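Local coordinates for uncharacterized protein (Bacteroides fragilis, PDB 3NNG) that is of unknown function but folds as a calcium-bound F5/8 type C domain, a galactose-binding-like beta module that may bind carbohydrate, as relatives do, at residues 25-30 against 51-56; 91-96 against 142-147. The protein carries 1 engineered substitution. All coordinates share one frame; numbering follows the deposited sequence.

Contact 1: 25-30 against 51-56; sequences SCSNVY and WFTWGV
An aromatic cluster of Tyr-30, Phe-52 and Trp-54 fastens the loop that leaves strand 23-26 to strand 51-54 of the F5/8 type C domain. The anchor is a backbone hydrogen bond from Tyr-30 N to Phe-52 O, 3.0 Å long with an N-H...O angle of 154°. On this bond the two side chains set out alongside each other. Tyr-30 holds CG anti to its own N (chi1 -176°), as Phe-52 does, and the Phe-52 ring turns its edge to one face of the Tyr-30 ring. This is a T-shaped pair with planes at 77° and centroids 5.4 Å apart; Phe-52 CD2 reaches within 3.7 Å of Tyr-30 CG. Trp-54, broad enough to serve several residues at once, brings CZ3 obliquely to 3.4 Å from Val-29 O and also against Tyr-30 CA, while Asn-28 CB lies at the indole edge.

Polar atoms add to the contact at Ser-27, Asn-28 and Thr-53. Thr-53 OG1 is 3.0 Å from Asn-28 O, a weak hydrogen bond at most, and a water bridges Ser-27 OG and Thr-53 OG1 while donating to Trp-54 O. Both hydroxyls can donate or accept, which suits them to hold a shared water. At the end of strand 23-26, the sulfur of Cys-26 sits 4.3 Å from the centroid of the five-membered ring of Trp-51, an oblique sulfur-aromatic contact.

Trp-51 also meets the rings of Phe-151 and Trp-64, and its side chain is about 8 Å from the bound calcium ion. Tyr-37 of helix 34-37 joins Tyr-30 edge-to-face, and Thr-53 shares backbone hydrogen bonding with Thr-149 of strand 148-159.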
loop_
_atom_site.group_PDB
_atom_site.type_symbol
_atom_site.label_atom_id
_atom_site.label_comp_id
_atom_site.label_asym_id
_atom_site.label_seq_id
_atom_site.Cartn_x
_atom_site.Cartn_y
_atom_site.Cartn_z
ATOM N N SER A 25 10.123 -0.663 0.218
ATOM C CA SER A 25 10.637 -0.953 1.562
ATOM C C SER A 25 9.499 -0.875 2.566
ATOM O O SER A 25 8.403 -0.453 2.220
ATOM C CB SER A 25 11.720 0.062 1.946
ATOM O OG SER A 25 11.218 1.384 1.862
ATOM N N CYS A 26 9.755 -1.291 3.804
ATOM C CA CYS A 26 8.742 -1.277 4.856
ATOM C C CYS A 26 9.378 -1.075 6.217
ATOM O O CYS A 26 10.593 -1.126 6.363
ATOM C CB CYS A 26 7.981 -2.587 4.903
ATOM S SG CYS A 26 9.061 -4.003 5.252
ATOM N N SER A 27 8.531 -0.873 7.216
ATOM C CA SER A 27 8.971 -0.621 8.574
ATOM C C SER A 27 9.725 -1.815 9.157
ATOM O O SER A 27 10.791 -1.660 9.745
ATOM C CB SER A 27 7.753 -0.314 9.427
ATOM O OG SER A 27 6.797 -1.344 9.277
ATOM N N ASN A 28 9.167 -3.003 8.969
ATOM C CA ASN A 28 9.697 -4.237 9.545
ATOM C C ASN A 28 9.209 -5.385 8.688
ATOM O O ASN A 28 8.187 -5.262 8.007
ATOM C CB ASN A 28 9.178 -4.446 10.984
ATOM C CG ASN A 28 9.807 -3.499 11.985
ATOM O OD1 ASN A 28 9.128 -2.636 12.561
ATOM N ND2 ASN A 28 11.117 -3.642 12.193
ATOM N N VAL A 29 9.933 -6.501 8.707
ATOM C CA VAL A 29 9.457 -7.712 8.042
ATOM C C VAL A 29 9.141 -8.729 9.120
ATOM O O VAL A 29 9.979 -9.005 9.975
ATOM C CB VAL A 29 10.499 -8.298 7.067
ATOM C CG1 VAL A 29 10.012 -9.633 6.513
ATOM C CG2 VAL A 29 10.785 -7.316 5.922
ATOM N N TYR A 30 7.936 -9.282 9.104
ATOM C CA TYR A 30 7.566 -10.226 10.149
ATOM C C TYR A 30 8.609 -11.354 10.268
ATOM O O TYR A 30 9.065 -11.893 9.265
ATOM C CB TYR A 30 6.176 -10.800 9.908
ATOM C CG TYR A 30 5.726 -11.711 11.035
ATOM C CD1 TYR A 30 5.322 -11.189 12.258
ATOM C CD2 TYR A 30 5.727 -13.087 10.880
ATOM C CE1 TYR A 30 4.920 -12.015 13.288
ATOM C CE2 TYR A 30 5.329 -13.920 11.903
ATOM C CZ TYR A 30 4.926 -13.379 13.105
ATOM O OH TYR A 30 4.526 -14.210 14.126
ATOM N N TRP A 51 3.175 -9.115 2.045
ATOM C CA TRP A 51 3.906 -8.342 3.033
ATOM C C TRP A 51 3.171 -8.494 4.364
ATOM O O TRP A 51 1.946 -8.448 4.417
ATOM C CB TRP A 51 3.974 -6.861 2.630
ATOM C CG TRP A 51 4.551 -6.002 3.708
ATOM C CD1 TRP A 51 5.803 -6.100 4.242
ATOM C CD2 TRP A 51 3.901 -4.917 4.400
ATOM N NE1 TRP A 51 5.983 -5.137 5.209
ATOM C CE2 TRP A 51 4.837 -4.407 5.331
ATOM C CE3 TRP A 51 2.635 -4.331 4.313
ATOM C CZ2 TRP A 51 4.529 -3.335 6.183
ATOM C CZ3 TRP A 51 2.335 -3.267 5.159
ATOM C CH2 TRP A 51 3.279 -2.782 6.080
ATOM N N PHE A 52 3.911 -8.695 5.441
ATOM C CA PHE A 52 3.281 -8.848 6.743
ATOM C C PHE A 52 4.243 -8.323 7.782
ATOM O O PHE A 52 5.450 -8.501 7.652
ATOM C CB PHE A 52 2.916 -10.312 7.019
ATOM C CG PHE A 52 1.971 -10.490 8.181
ATOM C CD1 PHE A 52 0.612 -10.199 8.041
ATOM C CD2 PHE A 52 2.434 -10.950 9.410
ATOM C CE1 PHE A 52 -0.276 -10.360 9.124
ATOM C CE2 PHE A 52 1.553 -11.127 10.500
ATOM C CZ PHE A 52 0.198 -10.823 10.356
ATOM N N THR A 53 3.720 -7.667 8.807
ATOM C CA THR A 53 4.595 -7.018 9.766
ATOM C C THR A 53 3.922 -6.806 11.118
ATOM O O THR A 53 2.751 -7.141 11.309
ATOM C CB THR A 53 5.013 -5.645 9.217
ATOM O OG1 THR A 53 5.976 -5.032 10.079
ATOM C CG2 THR A 53 3.789 -4.757 9.090
ATOM N N TRP A 54 4.687 -6.253 12.052
ATOM C CA TRP A 54 4.164 -5.790 13.328
ATOM C C TRP A 54 3.363 -4.513 13.116
ATOM O O TRP A 54 3.759 -3.655 12.316
ATOM C CB TRP A 54 5.322 -5.481 14.279
ATOM C CG TRP A 54 5.952 -6.691 14.867
ATOM C CD1 TRP A 54 5.565 -7.339 16.004
ATOM C CD2 TRP A 54 7.087 -7.402 14.366
ATOM N NE1 TRP A 54 6.377 -8.414 16.235
ATOM C CE2 TRP A 54 7.331 -8.477 15.249
ATOM C CE3 TRP A 54 7.923 -7.242 13.254
ATOM C CZ2 TRP A 54 8.370 -9.390 15.061
ATOM C CZ3 TRP A 54 8.958 -8.146 13.065
ATOM C CH2 TRP A 54 9.167 -9.212 13.961
ATOM N N GLY A 55 2.252 -4.388 13.844
ATOM C CA GLY A 55 1.428 -3.187 13.833
ATOM C C GLY A 55 2.069 -2.079 14.651
ATOM O O GLY A 55 3.109 -2.297 15.254
ATOM N N VAL A 56 1.469 -0.892 14.669
ATOM C CA VAL A 56 2.058 0.239 15.390
ATOM C C VAL A 56 2.164 0.020 16.894
ATOM O O VAL A 56 3.019 0.618 17.540
ATOM C CB VAL A 56 1.292 1.550 15.171
ATOM C CG1 VAL A 56 1.356 1.982 13.710
ATOM C CG2 VAL A 56 -0.167 1.401 15.619
HETATM O O HOH W 1 6.272 -2.567 11.626
#

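Contact 2: 91-96 against 142-147; sequences LRSAEI and CLTPDN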
loop_
_atom_site.group_PDB
_atom_site.type_symbol
_atom_site.label_atom_id
_atom_site.label_comp_id
_atom_site.label_asym_id
_atom_site.label_seq_id
_atom_site.Cartn_x
_atom_site.Cartn_y
_atom_site.Cartn_z
ATOM N N LEU A 91 -5.790 -5.268 6.735
ATOM C CA LEU A 91 -5.710 -3.828 6.973
ATOM C C LEU A 91 -7.100 -3.234 7.174
ATOM O O LEU A 91 -8.005 -3.487 6.390
ATOM C CB LEU A 91 -5.067 -3.146 5.769
ATOM C CG LEU A 91 -4.107 -1.960 5.898
ATOM C CD1 LEU A 91 -4.222 -1.083 4.655
ATOM C CD2 LEU A 91 -4.282 -1.146 7.167
ATOM N N ARG A 92 -7.242 -2.404 8.200
ATOM C CA ARG A 92 -8.517 -1.810 8.571
ATOM C C ARG A 92 -8.522 -0.302 8.268
ATOM O O ARG A 92 -9.483 0.230 7.704
ATOM C CB ARG A 92 -8.733 -2.015 10.067
ATOM C CG ARG A 92 -10.066 -2.538 10.462
ATOM C CD ARG A 92 -11.186 -1.732 9.866
ATOM N NE ARG A 92 -12.008 -2.603 9.041
ATOM C CZ ARG A 92 -12.604 -3.701 9.489
ATOM N NH1 ARG A 92 -12.481 -4.056 10.762
ATOM N NH2 ARG A 92 -13.326 -4.443 8.662
ATOM N N SER A 93 -7.457 0.389 8.665
ATOM C CA SER A 93 -7.349 1.825 8.395
ATOM C C SER A 93 -5.904 2.264 8.148
ATOM O O SER A 93 -4.966 1.713 8.726
ATOM C CB SER A 93 -7.959 2.638 9.546
ATOM O OG SER A 93 -7.302 2.355 10.773
ATOM N N ALA A 94 -5.727 3.262 7.293
ATOM C CA ALA A 94 -4.383 3.710 6.946
ATOM C C ALA A 94 -4.379 5.178 6.632
ATOM O O ALA A 94 -5.425 5.771 6.355
ATOM C CB ALA A 94 -3.834 2.930 5.735
ATOM N N GLU A 95 -3.178 5.738 6.660
ATOM C CA GLU A 95 -2.925 7.103 6.248
ATOM C C GLU A 95 -1.858 7.073 5.157
ATOM O O GLU A 95 -0.960 6.229 5.180
ATOM C CB GLU A 95 -2.440 7.918 7.438
ATOM C CG GLU A 95 -2.484 9.407 7.224
ATOM C CD GLU A 95 -3.267 10.119 8.312
ATOM O OE1 GLU A 95 -3.376 9.558 9.429
ATOM O OE2 GLU A 95 -3.768 11.237 8.046
ATOM N N ILE A 96 -1.967 7.990 4.202
ATOM C CA ILE A 96 -1.077 8.033 3.043
ATOM C C ILE A 96 -0.209 9.294 3.044
ATOM O O ILE A 96 -0.704 10.383 3.309
ATOM C CB ILE A 96 -1.892 8.027 1.721
ATOM C CG1 ILE A 96 -2.641 6.703 1.544
ATOM C CG2 ILE A 96 -0.993 8.303 0.528
ATOM C CD1 ILE A 96 -1.752 5.485 1.567
ATOM N N CYS A 142 0.068 2.228 8.170
ATOM C CA CYS A 142 -1.047 1.388 8.573
ATOM C C CYS A 142 -1.380 1.654 10.026
ATOM O O CYS A 142 -0.530 1.493 10.896
ATOM C CB CYS A 142 -0.715 -0.095 8.338
ATOM S SG CYS A 142 -0.329 -0.391 6.573
ATOM N N LEU A 143 -2.612 2.091 10.264
ATOM C CA LEU A 143 -3.064 2.468 11.600
ATOM C C LEU A 143 -3.679 1.302 12.373
ATOM O O LEU A 143 -3.274 1.022 13.502
ATOM C CB LEU A 143 -4.045 3.648 11.524
ATOM C CG LEU A 143 -3.444 4.897 10.869
ATOM C CD1 LEU A 143 -4.498 5.994 10.705
ATOM C CD2 LEU A 143 -2.226 5.412 11.660
ATOM N N THR A 144 -4.661 0.626 11.781
ATOM C CA THR A 144 -5.213 -0.559 12.419
ATOM C C THR A 144 -5.351 -1.676 11.381
ATOM O O THR A 144 -5.506 -1.394 10.197
ATOM C CB THR A 144 -6.598 -0.282 13.076
ATOM O OG1 THR A 144 -7.539 0.082 12.060
ATOM C CG2 THR A 144 -6.512 0.846 14.120
ATOM N N PRO A 145 -5.285 -2.941 11.827
ATOM C CA PRO A 145 -5.072 -3.286 13.239
ATOM C C PRO A 145 -3.683 -2.877 13.713
ATOM O O PRO A 145 -2.783 -2.749 12.883
ATOM C CB PRO A 145 -5.232 -4.814 13.263
ATOM C CG PRO A 145 -5.039 -5.257 11.874
ATOM C CD PRO A 145 -5.516 -4.132 10.995
ATOM N N ASP A 146 -3.512 -2.659 15.019
ATOM C CA ASP A 146 -2.229 -2.184 15.545
ATOM C C ASP A 146 -1.329 -3.271 16.132
ATOM O O ASP A 146 -0.245 -2.981 16.645
ATOM C CB ASP A 146 -2.407 -1.016 16.532
ATOM C CG ASP A 146 -3.150 -1.403 17.803
ATOM O OD1 ASP A 146 -3.316 -2.609 18.101
ATOM O OD2 ASP A 146 -3.574 -0.470 18.514
ATOM N N ASN A 147 -1.767 -4.521 16.054
ATOM C CA ASN A 147 -0.921 -5.607 16.531
ATOM C C ASN A 147 -0.084 -6.219 15.405
ATOM O O ASN A 147 1.144 -6.279 15.498
ATOM C CB ASN A 147 -1.712 -6.670 17.313
ATOM C CG ASN A 147 -2.918 -7.207 16.546
ATOM O OD1 ASN A 147 -3.324 -6.661 15.515
ATOM N ND2 ASN A 147 -3.497 -8.292 17.055
#
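Thr-144 and Ser-93 pair their hydroxyls where strand 142-144 runs antiparallel to strand 93-96. From CB, which lies 3.6 Å from Ser-93 OG, the Thr-144 side chain forks. Its OG1 stands between the backbone N and the carbonyl carbon (chi1 63°), which brings it 2.6 Å from Ser-93 OG in a short hydrogen bond that either hydroxyl could donate; the same OG1 lies 3.1 Å from Arg-92 CB. The other branch, CG2, packs 3.8 Å from Ser-93 OG. Two compact hydroxyl residues thus fit side by side on one face of the sheet. Arg-92 instead sends its guanidinium away, to Phe-115 O and Asn-117 OD1.

On the opposite face, Leu-91 CD2 packs 3.9 Å from Cys-142 CB, apolar groups suited to a buried position. Pro-145, joined to Thr-144 by a cis peptide bond, lays CD against Arg-92 N as the strand ends.

The backbone carries the rest. Thr-144 O accepts from Arg-92 N (2.8 Å) and Ser-93 N, both from one side of its plane, and Ser-93 O likewise accepts from Leu-143 N and Thr-144 N. Two residues facing one, on each strand in turn, are the signature of classic beta bulges.

In the fold
From the N terminus the chain passes along strand 23-26 and through helix 34-37 and the calcium-binding loop with Leu-41, Asp-44, Glu-46 and Thr-49, whose site Ala-152 and Glu-153 of strand 148-159 complete; contact 1 then closes that loop by bringing 51-56 back to 25-30. Strands 63-68 and 71-79 follow before contact 2 opens. It closes a longer excursion, through strand 107-114 and most of strand 124-144, by joining 91-96 to 142-147. The two are in series, neither nested nor crossed, yet they touch. Gly-55 N lies 2.7 Å from Asn-147 O, a probable hydrogen bond, and Val-56 packs on Cys-142 and Asp-146. Both contacts also reach the same antiparallel sheet, through their own strands.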